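Local coordinates for MobB protein homolog (Geobacillus stearothermophilus, PDB 1XJC), which is of unknown function but, as a MobB homolog with a P-loop NTPase fold, probably binds a guanine nucleotide and takes part in molybdopterin guanine dinucleotide synthesis, at residues Glu31-Gly36 with Arg96-Leu101; Asn5-Val10 with Arg109-Val114; Gly36-His41 with Glu103-Glu108; Thr18-Lys23 with Asp155-Trp160. All blocks are in the same frame, centred on the assembly; numbering follows the deposited sequence.

Contact 1: Glu31-Gly36 with Arg96-Leu101; sequences EGWRVG and RLDLVL
Val35 and Gly36 pair in parallel with Leu99 and Val100, Gly36 N donating to Leu99 O (2.9 Å) and Gly36 O accepting from Leu101 N. Just before this ladder, Arg34 is gripped at both ends of its backbone by Asp98. Arg34 N points almost straight (169°) at Asp98 OD2, 2.7 Å away, on the anti lone pair of the carboxylate, while Asp98 N returns a 2.7 Å bond to Arg34 O. The Arg34 side chain, bent at chi3 (59°), lays its guanidinium flat on that of Arg96, centres 4.0 Å apart and planes 17° apart. Backbone carbonyls may offset the like charges: Arg34 NE makes a weak bond to Arg96 O, and Arg34 NH2 bonds to Leu95 O. Leu97 CD1 lies 3.9 Å from Gly36 CA, where the glycine has no side chain to interfere. On the Leu99 side, CD2 of that leucine meets the Trp33 ring at its edge. Such pairing, with one strand arriving from helix 17-30, belongs to the parallel sheet of a P-loop NTPase-like alpha/beta fold.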
loop_
_atom_site.group_PDB
_atom_site.type_symbol
_atom_site.label_atom_id
_atom_site.label_comp_id
_atom_site.label_asym_id
_atom_site.label_seq_id
_atom_site.Cartn_x
_atom_site.Cartn_y
_atom_site.Cartn_z
ATOM N N GLU A 31 -9.473 8.605 11.392
ATOM C CA GLU A 31 -10.886 8.475 11.046
ATOM C C GLU A 31 -11.498 7.337 11.841
ATOM O O GLU A 31 -12.689 7.070 11.717
ATOM C CB GLU A 31 -11.068 8.178 9.552
ATOM C CG GLU A 31 -10.846 9.364 8.645
ATOM C CD GLU A 31 -11.787 10.500 8.970
ATOM O OE1 GLU A 31 -13.015 10.330 8.786
ATOM O OE2 GLU A 31 -11.295 11.554 9.424
ATOM N N GLY A 32 -10.674 6.658 12.642
ATOM C CA GLY A 32 -11.167 5.544 13.430
ATOM C C GLY A 32 -11.302 4.226 12.673
ATOM O O GLY A 32 -11.941 3.295 13.165
ATOM N N TRP A 33 -10.706 4.125 11.489
ATOM C CA TRP A 33 -10.794 2.885 10.717
ATOM C C TRP A 33 -9.920 1.765 11.306
ATOM O O TRP A 33 -8.938 2.028 12.016
ATOM C CB TRP A 33 -10.370 3.128 9.265
ATOM C CG TRP A 33 -11.299 4.023 8.475
ATOM C CD1 TRP A 33 -12.467 4.598 8.909
ATOM C CD2 TRP A 33 -11.133 4.433 7.113
ATOM N NE1 TRP A 33 -13.036 5.340 7.896
ATOM C CE2 TRP A 33 -12.237 5.258 6.784
ATOM C CE3 TRP A 33 -10.158 4.184 6.132
ATOM C CZ2 TRP A 33 -12.392 5.838 5.515
ATOM C CZ3 TRP A 33 -10.312 4.765 4.868
ATOM C CH2 TRP A 33 -11.425 5.582 4.576
ATOM N N ARG A 34 -10.301 0.522 11.013
ATOM C CA ARG A 34 -9.554 -0.661 11.441
ATOM C C ARG A 34 -8.642 -0.913 10.239
ATOM O O ARG A 34 -9.113 -1.305 9.158
ATOM C CB ARG A 34 -10.514 -1.835 11.691
ATOM C CG ARG A 34 -11.443 -1.629 12.920
ATOM C CD ARG A 34 -12.412 -2.817 13.108
ATOM N NE ARG A 34 -11.694 -4.081 13.294
ATOM C CZ ARG A 34 -10.993 -4.393 14.384
ATOM N NH1 ARG A 34 -10.920 -3.534 15.395
ATOM N NH2 ARG A 34 -10.356 -5.557 14.463
ATOM N N VAL A 35 -7.344 -0.673 10.427
ATOM C CA VAL A 35 -6.371 -0.793 9.338
ATOM C C VAL A 35 -5.376 -1.934 9.471
ATOM O O VAL A 35 -4.967 -2.290 10.584
ATOM C CB VAL A 35 -5.531 0.514 9.214
ATOM C CG1 VAL A 35 -4.511 0.400 8.056
ATOM C CG2 VAL A 35 -6.461 1.705 9.004
ATOM N N GLY A 36 -4.991 -2.498 8.329
ATOM C CA GLY A 36 -3.988 -3.548 8.315
ATOM C C GLY A 36 -2.941 -3.149 7.288
ATOM O O GLY A 36 -3.279 -2.465 6.325
ATOM N N ARG A 96 -12.088 -8.008 10.622
ATOM C CA ARG A 96 -13.009 -6.915 10.261
ATOM C C ARG A 96 -12.306 -5.605 9.914
ATOM O O ARG A 96 -12.676 -4.553 10.430
ATOM C CB ARG A 96 -13.967 -6.618 11.422
ATOM C CG ARG A 96 -14.858 -7.774 11.853
ATOM C CD ARG A 96 -15.604 -7.414 13.138
ATOM N NE ARG A 96 -14.681 -7.130 14.241
ATOM C CZ ARG A 96 -14.660 -5.992 14.931
ATOM N NH1 ARG A 96 -15.516 -5.014 14.640
ATOM N NH2 ARG A 96 -13.782 -5.827 15.913
ATOM N N LEU A 97 -11.302 -5.663 9.046
ATOM C CA LEU A 97 -10.569 -4.464 8.661
ATOM C C LEU A 97 -11.329 -3.629 7.630
ATOM O O LEU A 97 -12.017 -4.174 6.762
ATOM C CB LEU A 97 -9.191 -4.857 8.117
ATOM C CG LEU A 97 -8.313 -5.617 9.123
ATOM C CD1 LEU A 97 -6.986 -6.002 8.472
ATOM C CD2 LEU A 97 -8.079 -4.756 10.360
ATOM N N ASP A 98 -11.214 -2.309 7.748
ATOM C CA ASP A 98 -11.855 -1.385 6.816
ATOM C C ASP A 98 -10.935 -1.078 5.640
ATOM O O ASP A 98 -11.394 -0.700 4.564
ATOM C CB ASP A 98 -12.192 -0.055 7.507
ATOM C CG ASP A 98 -13.145 -0.229 8.684
ATOM O OD1 ASP A 98 -14.290 -0.675 8.449
ATOM O OD2 ASP A 98 -12.735 0.065 9.835
ATOM N N LEU A 99 -9.634 -1.237 5.860
ATOM C CA LEU A 99 -8.638 -0.912 4.849
ATOM C C LEU A 99 -7.355 -1.688 5.089
ATOM O O LEU A 99 -6.890 -1.798 6.225
ATOM C CB LEU A 99 -8.309 0.595 4.912
ATOM C CG LEU A 99 -7.138 1.099 4.047
ATOM C CD1 LEU A 99 -7.541 1.012 2.564
ATOM C CD2 LEU A 99 -6.750 2.546 4.417
ATOM N N VAL A 100 -6.793 -2.214 4.011
ATOM C CA VAL A 100 -5.527 -2.930 4.070
ATOM C C VAL A 100 -4.615 -2.276 3.040
ATOM O O VAL A 100 -4.940 -2.235 1.846
ATOM C CB VAL A 100 -5.668 -4.446 3.712
ATOM C CG1 VAL A 100 -4.294 -5.133 3.818
ATOM C CG2 VAL A 100 -6.655 -5.111 4.669
ATOM N N LEU A 101 -3.494 -1.739 3.508
ATOM C CA LEU A 101 -2.540 -1.110 2.616
ATOM C C LEU A 101 -1.394 -2.075 2.426
ATOM O O LEU A 101 -0.740 -2.496 3.399
ATOM C CB LEU A 101 -2.026 0.209 3.200
ATOM C CG LEU A 101 -3.149 1.242 3.317
ATOM C CD1 LEU A 101 -2.634 2.463 4.076
ATOM C CD2 LEU A 101 -3.636 1.652 1.903
#

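Contact 2: Asn5-Val10 with Arg109-Val114; sequences NVWQVV and RHPKVV
Gln8 is held through both backbone polar groups: its N donates to Pro111 O at 2.9 Å and its O accepts from Val113 N at 2.8 Å. Val10 N then continues the parallel ladder with a nearly linear bond (174°) to Val113 O. The side chains of the bridged pair Gln8 and Lys112 run together in the same direction. With CG set between the backbone N and the carbonyl carbon (chi1 50°) and two further bends, the lysine curls back, and NZ bonds to His110 O, Glu108 O and Ala129 O. Aliphatic carbons lie over the faces of two rings. Pro111 CG sits over the Trp7 indole, 3.7 Å from the centroid of its five-membered ring, and Val6 CG1 lies over the imidazole face of His110 at 3.8 Å from its centroid; both are CH-pi contacts. Farther along, the CG2 atoms of Val10 and Val114 touch at 3.6 Å. Strand 6-10 lies between strands 99-103 and 112-116, with strand 131-136 next beyond, while Val9 and Val113 face Leu20 of helix 17-30.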
loop_
_atom_site.group_PDB
_atom_site.type_symbol
_atom_site.label_atom_id
_atom_site.label_comp_id
_atom_site.label_asym_id
_atom_site.label_seq_id
_atom_site.Cartn_x
_atom_site.Cartn_y
_atom_site.Cartn_z
ATOM N N ASN A 5 -11.180 -4.021 1.604
ATOM C CA ASN A 5 -10.802 -2.864 0.816
ATOM C C ASN A 5 -9.267 -2.845 0.816
ATOM O O ASN A 5 -8.649 -2.243 1.687
ATOM C CB ASN A 5 -11.356 -1.598 1.470
ATOM C CG ASN A 5 -11.676 -0.530 0.465
ATOM O OD1 ASN A 5 -10.927 -0.323 -0.490
ATOM N ND2 ASN A 5 -12.785 0.172 0.676
ATOM N N VAL A 6 -8.666 -3.513 -0.163
ATOM C CA VAL A 6 -7.208 -3.614 -0.266
ATOM C C VAL A 6 -6.625 -2.657 -1.294
ATOM O O VAL A 6 -7.092 -2.618 -2.420
ATOM C CB VAL A 6 -6.788 -5.040 -0.696
ATOM C CG1 VAL A 6 -5.251 -5.151 -0.746
ATOM C CG2 VAL A 6 -7.397 -6.075 0.265
ATOM N N TRP A 7 -5.604 -1.896 -0.905
ATOM C CA TRP A 7 -4.943 -0.973 -1.822
ATOM C C TRP A 7 -3.440 -1.205 -1.784
ATOM O O TRP A 7 -2.879 -1.478 -0.731
ATOM C CB TRP A 7 -5.224 0.489 -1.449
ATOM C CG TRP A 7 -6.577 0.970 -1.886
ATOM C CD1 TRP A 7 -7.782 0.613 -1.363
ATOM C CD2 TRP A 7 -6.851 1.889 -2.954
ATOM N NE1 TRP A 7 -8.799 1.251 -2.042
ATOM C CE2 TRP A 7 -8.254 2.041 -3.023
ATOM C CE3 TRP A 7 -6.046 2.595 -3.857
ATOM C CZ2 TRP A 7 -8.876 2.877 -3.965
ATOM C CZ3 TRP A 7 -6.660 3.427 -4.797
ATOM C CH2 TRP A 7 -8.064 3.558 -4.843
ATOM N N GLN A 8 -2.785 -1.070 -2.932
ATOM C CA GLN A 8 -1.355 -1.274 -2.986
ATOM C C GLN A 8 -0.566 0.006 -3.210
ATOM O O GLN A 8 -1.026 0.954 -3.859
ATOM C CB GLN A 8 -1.008 -2.251 -4.098
ATOM C CG GLN A 8 -1.404 -3.680 -3.831
ATOM C CD GLN A 8 -1.124 -4.567 -5.015
ATOM O OE1 GLN A 8 0.040 -4.883 -5.313
ATOM N NE2 GLN A 8 -2.180 -4.967 -5.717
ATOM N N VAL A 9 0.640 0.014 -2.666
ATOM C CA VAL A 9 1.554 1.131 -2.813
ATOM C C VAL A 9 2.783 0.490 -3.441
ATOM O O VAL A 9 3.423 -0.374 -2.830
ATOM C CB VAL A 9 1.899 1.759 -1.446
ATOM C CG1 VAL A 9 3.056 2.769 -1.610
ATOM C CG2 VAL A 9 0.653 2.457 -0.866
ATOM N N VAL A 10 3.090 0.868 -4.679
ATOM C CA VAL A 10 4.239 0.295 -5.377
ATOM C C VAL A 10 5.252 1.349 -5.818
ATOM O O VAL A 10 4.886 2.488 -6.149
ATOM C CB VAL A 10 3.789 -0.515 -6.625
ATOM C CG1 VAL A 10 2.877 -1.659 -6.193
ATOM C CG2 VAL A 10 3.048 0.399 -7.616
ATOM N N ARG A 109 -3.424 -7.550 -8.453
ATOM C CA ARG A 109 -4.284 -6.604 -9.154
ATOM C C ARG A 109 -5.220 -5.676 -8.366
ATOM O O ARG A 109 -6.236 -5.221 -8.900
ATOM C CB ARG A 109 -5.080 -7.386 -10.209
ATOM C CG ARG A 109 -4.173 -8.122 -11.213
ATOM C CD ARG A 109 -4.967 -9.013 -12.159
ATOM N NE ARG A 109 -5.823 -8.236 -13.050
ATOM C CZ ARG A 109 -5.397 -7.633 -14.155
ATOM N NH1 ARG A 109 -4.121 -7.725 -14.515
ATOM N NH2 ARG A 109 -6.242 -6.926 -14.894
ATOM N N HIS A 110 -4.870 -5.383 -7.114
ATOM C CA HIS A 110 -5.670 -4.489 -6.271
ATOM C C HIS A 110 -5.441 -3.045 -6.747
ATOM O O HIS A 110 -4.423 -2.754 -7.367
ATOM C CB HIS A 110 -5.228 -4.645 -4.806
ATOM C CG HIS A 110 -5.310 -6.060 -4.304
ATOM N ND1 HIS A 110 -6.514 -6.698 -4.063
ATOM C CD2 HIS A 110 -4.341 -6.978 -4.061
ATOM C CE1 HIS A 110 -6.280 -7.946 -3.695
ATOM N NE2 HIS A 110 -4.972 -8.142 -3.685
ATOM N N PRO A 111 -6.384 -2.130 -6.486
ATOM C CA PRO A 111 -6.128 -0.758 -6.952
ATOM C C PRO A 111 -4.823 -0.279 -6.326
ATOM O O PRO A 111 -4.572 -0.518 -5.146
ATOM C CB PRO A 111 -7.353 0.019 -6.460
ATOM C CG PRO A 111 -7.830 -0.790 -5.280
ATOM C CD PRO A 111 -7.678 -2.212 -5.792
ATOM N N LYS A 112 -3.992 0.385 -7.114
ATOM C CA LYS A 112 -2.705 0.821 -6.596
ATOM C C LYS A 112 -2.264 2.237 -6.895
ATOM O O LYS A 112 -2.690 2.874 -7.883
ATOM C CB LYS A 112 -1.611 -0.139 -7.079
ATOM C CG LYS A 112 -1.622 -0.426 -8.580
ATOM C CD LYS A 112 -0.508 -1.416 -8.982
ATOM C CE LYS A 112 -0.656 -2.788 -8.292
ATOM N NZ LYS A 112 -1.797 -3.648 -8.779
ATOM N N VAL A 113 -1.415 2.736 -6.010
ATOM C CA VAL A 113 -0.839 4.052 -6.181
ATOM C C VAL A 113 0.615 3.763 -6.554
ATOM O O VAL A 113 1.292 2.984 -5.886
ATOM C CB VAL A 113 -0.882 4.871 -4.882
ATOM C CG1 VAL A 113 -0.148 6.218 -5.103
ATOM C CG2 VAL A 113 -2.347 5.091 -4.452
ATOM N N VAL A 114 1.089 4.371 -7.632
ATOM C CA VAL A 114 2.451 4.139 -8.071
ATOM C C VAL A 114 3.317 5.357 -7.726
ATOM O O VAL A 114 2.956 6.501 -8.052
ATOM C CB VAL A 114 2.493 3.891 -9.607
ATOM C CG1 VAL A 114 3.942 3.659 -10.060
ATOM C CG2 VAL A 114 1.601 2.687 -9.985
#

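Contact 3: Gly36-His41 with Glu103-Glu108; sequences GTVKHH and EGYKQE
Tyr105 meets Val38 and His40 where the parallel sheet of this P-loop NTPase-like fold gives way to loops, at the C-terminal ends of strands 35-39 and 99-103. The last step of their pairing joins Lys39 with Glu103, and Glu103 N donates a nearly linear bond (177°) to Val38 O at 2.8 Å. Past Gly104, whose backbone angles suit a residue without CB, the chain enters a type I turn from Tyr105 to Glu108, closed by Glu108 N bonding to Tyr105 O.

The tyrosine can be followed outward. From a CB directed neither at strand 35-39 nor away from it, CG is set anti to the carbonyl carbon (chi1 -58°), and the far end of the ring comes up against Val38 and His40. Tyr105 CE2 reaches Val38 CG1 at 3.8 Å, while CE1 and CZ lie close to His40 CD2, CE1 at 3.5 Å. At the tip, the hydroxyl comes near both Val38 CG1 and His40 CD2. The rings of His40 and Tyr105 form an offset edge-to-face pair, with the imidazole edge directed at the phenol face, centroids 5.1 Å apart and planes at 73°. Leu85 of helix 85-92 touches both Val38 and Tyr105. Away from the aromatic pair, the extended Lys39 chain crosses Glu103. The charges stay beyond salt-bridge range, and the nearest approach of the two side chains is Lys39 CD to Glu103 OE1 at 3.6 Å.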
loop_
_atom_site.group_PDB
_atom_site.type_symbol
_atom_site.label_atom_id
_atom_site.label_comp_id
_atom_site.label_asym_id
_atom_site.label_seq_id
_atom_site.Cartn_x
_atom_site.Cartn_y
_atom_site.Cartn_z
ATOM N N GLY A 36 -4.991 -2.498 8.329
ATOM C CA GLY A 36 -3.988 -3.548 8.315
ATOM C C GLY A 36 -2.941 -3.149 7.288
ATOM O O GLY A 36 -3.279 -2.465 6.325
ATOM N N THR A 37 -1.673 -3.504 7.493
ATOM C CA THR A 37 -0.653 -3.205 6.486
ATOM C C THR A 37 0.151 -4.470 6.212
ATOM O O THR A 37 0.268 -5.330 7.082
ATOM C CB THR A 37 0.338 -2.082 6.920
ATOM O OG1 THR A 37 1.033 -2.475 8.110
ATOM C CG2 THR A 37 -0.420 -0.767 7.172
ATOM N N VAL A 38 0.675 -4.579 4.993
ATOM C CA VAL A 38 1.508 -5.713 4.576
ATOM C C VAL A 38 2.682 -5.119 3.803
ATOM O O VAL A 38 2.497 -4.277 2.913
ATOM C CB VAL A 38 0.733 -6.721 3.637
ATOM C CG1 VAL A 38 1.607 -7.935 3.323
ATOM C CG2 VAL A 38 -0.580 -7.174 4.296
ATOM N N LYS A 39 3.894 -5.521 4.164
ATOM C CA LYS A 39 5.093 -5.041 3.485
ATOM C C LYS A 39 5.990 -6.232 3.184
ATOM O O LYS A 39 6.171 -7.116 4.034
ATOM C CB LYS A 39 5.875 -4.051 4.359
ATOM C CG LYS A 39 5.085 -2.827 4.789
ATOM C CD LYS A 39 5.928 -1.884 5.654
ATOM C CE LYS A 39 5.081 -0.724 6.179
ATOM N NZ LYS A 39 5.834 0.226 7.047
ATOM N N HIS A 40 6.548 -6.252 1.978
ATOM C CA HIS A 40 7.451 -7.318 1.579
ATOM C C HIS A 40 8.855 -6.893 2.015
ATOM O O HIS A 40 9.415 -5.935 1.486
ATOM C CB HIS A 40 7.369 -7.527 0.068
ATOM C CG HIS A 40 7.786 -8.895 -0.370
ATOM N ND1 HIS A 40 9.105 -9.261 -0.522
ATOM C CD2 HIS A 40 7.053 -10.000 -0.650
ATOM C CE1 HIS A 40 9.169 -10.534 -0.875
ATOM N NE2 HIS A 40 7.937 -11.005 -0.958
ATOM N N HIS A 41 9.390 -7.618 2.999
ATOM C CA HIS A 41 10.701 -7.390 3.622
ATOM C C HIS A 41 11.543 -6.242 3.108
ATOM O O HIS A 41 12.539 -5.883 3.741
ATOM C CB HIS A 41 11.548 -8.669 3.598
ATOM C CG HIS A 41 12.130 -8.995 2.257
ATOM N ND1 HIS A 41 11.359 -9.375 1.180
ATOM C CD2 HIS A 41 13.415 -9.019 1.826
ATOM C CE1 HIS A 41 12.142 -9.623 0.145
ATOM N NE2 HIS A 41 13.395 -9.414 0.510
ATOM N N GLU A 103 2.233 -2.798 0.579
ATOM C CA GLU A 103 3.404 -2.220 -0.058
ATOM C C GLU A 103 4.125 -3.310 -0.858
ATOM O O GLU A 103 4.665 -4.257 -0.286
ATOM C CB GLU A 103 4.332 -1.632 1.004
ATOM C CG GLU A 103 5.250 -0.546 0.474
ATOM C CD GLU A 103 6.284 -0.083 1.484
ATOM O OE1 GLU A 103 5.958 0.100 2.675
ATOM O OE2 GLU A 103 7.435 0.113 1.073
ATOM N N GLY A 104 4.118 -3.195 -2.185
ATOM C CA GLY A 104 4.770 -4.191 -3.018
ATOM C C GLY A 104 3.788 -5.154 -3.677
ATOM O O GLY A 104 2.628 -4.800 -3.887
ATOM N N TYR A 105 4.253 -6.365 -3.999
ATOM C CA TYR A 105 3.421 -7.395 -4.647
ATOM C C TYR A 105 2.821 -6.800 -5.926
ATOM O O TYR A 105 1.640 -7.028 -6.247
ATOM C CB TYR A 105 2.288 -7.827 -3.709
ATOM C CG TYR A 105 2.755 -8.370 -2.373
ATOM C CD1 TYR A 105 3.122 -9.711 -2.223
ATOM C CD2 TYR A 105 2.872 -7.531 -1.271
ATOM C CE1 TYR A 105 3.602 -10.192 -0.993
ATOM C CE2 TYR A 105 3.343 -7.995 -0.055
ATOM C CZ TYR A 105 3.710 -9.324 0.081
ATOM O OH TYR A 105 4.203 -9.750 1.297
ATOM N N LYS A 106 3.648 -6.052 -6.656
ATOM C CA LYS A 106 3.223 -5.354 -7.870
ATOM C C LYS A 106 2.468 -6.163 -8.913
ATOM O O LYS A 106 1.746 -5.587 -9.730
ATOM C CB LYS A 106 4.420 -4.652 -8.530
ATOM C CG LYS A 106 5.415 -5.584 -9.211
ATOM C CD LYS A 106 6.569 -4.808 -9.867
ATOM C CE LYS A 106 7.570 -5.773 -10.513
ATOM N NZ LYS A 106 8.738 -5.086 -11.172
ATOM N N GLN A 107 2.615 -7.484 -8.904
ATOM C CA GLN A 107 1.895 -8.300 -9.872
ATOM C C GLN A 107 0.432 -8.491 -9.450
ATOM O O GLN A 107 -0.412 -8.861 -10.273
ATOM C CB GLN A 107 2.571 -9.681 -10.050
ATOM C CG GLN A 107 2.382 -10.683 -8.894
ATOM C CD GLN A 107 3.260 -10.373 -7.685
ATOM O OE1 GLN A 107 4.083 -9.463 -7.720
ATOM N NE2 GLN A 107 3.098 -11.149 -6.615
ATOM N N GLU A 108 0.119 -8.245 -8.177
ATOM C CA GLU A 108 -1.268 -8.415 -7.728
ATOM C C GLU A 108 -2.116 -7.332 -8.376
ATOM O O GLU A 108 -1.590 -6.294 -8.782
ATOM C CB GLU A 108 -1.366 -8.361 -6.196
ATOM C CG GLU A 108 -0.669 -9.523 -5.523
ATOM C CD GLU A 108 -1.236 -10.848 -5.972
ATOM O OE1 GLU A 108 -2.420 -11.119 -5.712
ATOM O OE2 GLU A 108 -0.503 -11.624 -6.608
#

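Contact 4: Thr18-Lys23 with Asp155-Trp160; sequences TTLMEK and DEYIPW
Tyr157 and Ile158 reach across from one helix to Thr19, Leu20 and Lys23 of another, and the meeting is one of carbon surfaces. Leu20 CD1 is shared between them, 3.8 Å from Tyr157 CE1 and 4.1 Å from Ile158 CD1. The methyl approaches the phenol ring obliquely. Ile158 CD1 also packs on Lys23 CB at 3.8 Å, near the base of a lysine chain whose far end leads away toward a weak, long ion pair with Asp154. At the phenol tip, Thr19 CG2 lies 3.8 Å from Tyr157 OH.

Two things fix the tyrosine. Its CG stands between the backbone N and the carbonyl carbon (chi1 62°), an uncommon choice within a helix, which carries the ring across toward helix 17-30. Its hydroxyl then bonds to Leu151 O, so that this buried polar atom has a partner while the ring lies among apolar neighbours. Ile135 of strand 131-136 touches both Leu20 and Tyr157, Phe149 of strand 148-150 packs against the tyrosine, and Val9 of strand 6-10 against Leu20, so the sheet lies beneath both helices.

The helix segments stand 11.0 Å apart at their axes and cross at -54°, so long side chains must bridge the distance. Helices 17-30 and 154-166 pack on one face of the parallel sheet, forming one helical layer of the alpha/beta fold seen in P-loop NTPases, and helix 17-30 begins at the apparent Walker A motif.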
loop_
_atom_site.group_PDB
_atom_site.type_symbol
_atom_site.label_atom_id
_atom_site.label_comp_id
_atom_site.label_asym_id
_atom_site.label_seq_id
_atom_site.Cartn_x
_atom_site.Cartn_y
_atom_site.Cartn_z
ATOM N N THR A 18 7.330 5.133 1.717
ATOM C CA THR A 18 7.329 5.204 3.183
ATOM C C THR A 18 6.499 6.414 3.644
ATOM O O THR A 18 5.713 6.342 4.585
ATOM C CB THR A 18 8.767 5.369 3.729
ATOM O OG1 THR A 18 9.551 4.222 3.378
ATOM C CG2 THR A 18 8.747 5.552 5.247
ATOM N N THR A 19 6.699 7.544 2.984
ATOM C CA THR A 19 5.945 8.743 3.302
ATOM C C THR A 19 4.452 8.478 3.075
ATOM O O THR A 19 3.641 8.729 3.959
ATOM C CB THR A 19 6.433 9.925 2.440
ATOM O OG1 THR A 19 7.682 10.387 2.971
ATOM C CG2 THR A 19 5.401 11.078 2.424
ATOM N N LEU A 20 4.091 7.949 1.905
ATOM C CA LEU A 20 2.682 7.655 1.625
ATOM C C LEU A 20 2.073 6.672 2.628
ATOM O O LEU A 20 1.008 6.937 3.181
ATOM C CB LEU A 20 2.502 7.095 0.220
ATOM C CG LEU A 20 1.044 6.705 -0.073
ATOM C CD1 LEU A 20 0.137 7.946 0.025
ATOM C CD2 LEU A 20 0.956 6.092 -1.459
HETATM N N MSE A 21 2.745 5.548 2.869
HETATM C CA MSE A 21 2.229 4.554 3.827
HETATM C C MSE A 21 1.980 5.181 5.193
HETATM O O MSE A 21 0.921 5.010 5.799
HETATM C CB MSE A 21 3.219 3.382 3.999
HETATM C CG MSE A 21 3.290 2.421 2.821
HETATM SE SE MSE A 21 1.624 1.434 2.534
HETATM C CE MSE A 21 1.836 0.044 3.902
ATOM N N GLU A 22 2.965 5.915 5.687
ATOM C CA GLU A 22 2.819 6.528 6.998
ATOM C C GLU A 22 1.669 7.508 7.094
ATOM O O GLU A 22 0.861 7.448 8.025
ATOM C CB GLU A 22 4.131 7.215 7.408
ATOM C CG GLU A 22 5.047 6.261 8.169
ATOM C CD GLU A 22 6.398 6.867 8.548
ATOM O OE1 GLU A 22 6.451 8.073 8.904
ATOM O OE2 GLU A 22 7.397 6.113 8.505
ATOM N N LYS A 23 1.584 8.411 6.128
ATOM C CA LYS A 23 0.532 9.409 6.153
ATOM C C LYS A 23 -0.835 8.815 5.897
ATOM O O LYS A 23 -1.817 9.237 6.502
ATOM C CB LYS A 23 0.829 10.501 5.119
ATOM C CG LYS A 23 2.029 11.358 5.494
ATOM C CD LYS A 23 2.334 12.374 4.404
ATOM C CE LYS A 23 3.595 13.149 4.747
ATOM N NZ LYS A 23 3.436 13.825 6.072
ATOM N N ASP A 155 -1.301 17.136 1.390
ATOM C CA ASP A 155 -2.518 17.842 1.802
ATOM C C ASP A 155 -3.597 17.635 0.748
ATOM O O ASP A 155 -4.786 17.849 0.995
ATOM C CB ASP A 155 -2.271 19.340 1.973
ATOM C CG ASP A 155 -1.638 19.675 3.313
ATOM O OD1 ASP A 155 -1.706 18.820 4.225
ATOM O OD2 ASP A 155 -1.090 20.790 3.455
ATOM N N GLU A 156 -3.169 17.221 -0.435
ATOM C CA GLU A 156 -4.110 16.959 -1.494
ATOM C C GLU A 156 -4.277 15.470 -1.783
ATOM O O GLU A 156 -5.413 14.992 -1.898
ATOM C CB GLU A 156 -3.689 17.667 -2.772
ATOM C CG GLU A 156 -4.697 17.506 -3.865
ATOM C CD GLU A 156 -4.901 18.803 -4.612
ATOM O OE1 GLU A 156 -3.999 19.198 -5.390
ATOM O OE2 GLU A 156 -5.962 19.433 -4.396
ATOM N N TYR A 157 -3.186 14.711 -1.872
ATOM C CA TYR A 157 -3.394 13.299 -2.204
ATOM C C TYR A 157 -3.972 12.401 -1.110
ATOM O O TYR A 157 -4.632 11.421 -1.421
ATOM C CB TYR A 157 -2.138 12.665 -2.855
ATOM C CG TYR A 157 -0.862 12.620 -2.049
ATOM C CD1 TYR A 157 -0.740 11.791 -0.927
ATOM C CD2 TYR A 157 0.252 13.365 -2.445
ATOM C CE1 TYR A 157 0.466 11.708 -0.228
ATOM C CE2 TYR A 157 1.457 13.290 -1.754
ATOM C CZ TYR A 157 1.561 12.461 -0.649
ATOM O OH TYR A 157 2.760 12.377 0.018
ATOM N N ILE A 158 -3.768 12.739 0.157
ATOM C CA ILE A 158 -4.317 11.923 1.246
ATOM C C ILE A 158 -5.848 12.042 1.260
ATOM O O ILE A 158 -6.546 11.031 1.233
ATOM C CB ILE A 158 -3.710 12.330 2.611
ATOM C CG1 ILE A 158 -2.214 11.956 2.636
ATOM C CG2 ILE A 158 -4.463 11.639 3.754
ATOM C CD1 ILE A 158 -1.935 10.424 2.481
ATOM N N PRO A 159 -6.393 13.274 1.281
ATOM C CA PRO A 159 -7.861 13.358 1.275
ATOM C C PRO A 159 -8.412 12.708 -0.016
ATOM O O PRO A 159 -9.472 12.072 -0.013
ATOM C CB PRO A 159 -8.120 14.870 1.334
ATOM C CG PRO A 159 -6.967 15.357 2.158
ATOM C CD PRO A 159 -5.795 14.599 1.545
ATOM N N TRP A 160 -7.688 12.855 -1.118
ATOM C CA TRP A 160 -8.148 12.255 -2.377
ATOM C C TRP A 160 -8.218 10.719 -2.248
ATOM O O TRP A 160 -9.219 10.068 -2.637
ATOM C CB TRP A 160 -7.202 12.625 -3.516
ATOM C CG TRP A 160 -7.680 12.159 -4.858
ATOM C CD1 TRP A 160 -8.545 12.809 -5.695
ATOM C CD2 TRP A 160 -7.360 10.921 -5.497
ATOM N NE1 TRP A 160 -8.785 12.050 -6.815
ATOM C CE2 TRP A 160 -8.071 10.884 -6.718
ATOM C CE3 TRP A 160 -6.542 9.836 -5.158
ATOM C CZ2 TRP A 160 -7.990 9.803 -7.598
ATOM C CZ3 TRP A 160 -6.461 8.762 -6.032
ATOM C CH2 TRP A 160 -7.183 8.755 -7.241
#

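The four contacts build outward from one parallel sheet. Contacts 1 and 3 are successive parts of the pairing between strands 35-39 and 99-103 and share Gly36; their centres lie about 16 Å apart. Contact 2 joins the same sheet through strand 6-10: Val100 O lies 2.9 Å from Trp7 N, and Val9 O lies 3.0 Å from Gly104 N, both probable hydrogen bonds. Contact 4 belongs to the helical layer against that sheet. Leu20 CD2 reaches Val9 CG2 at 3.7 Å, while Met21 CG meets Glu103 OE1 of contact 3 at 3.5 Å. The apparent P-loop, by its sequence pattern, connects strand 6-10 of contact 2 with the helix of contact 4.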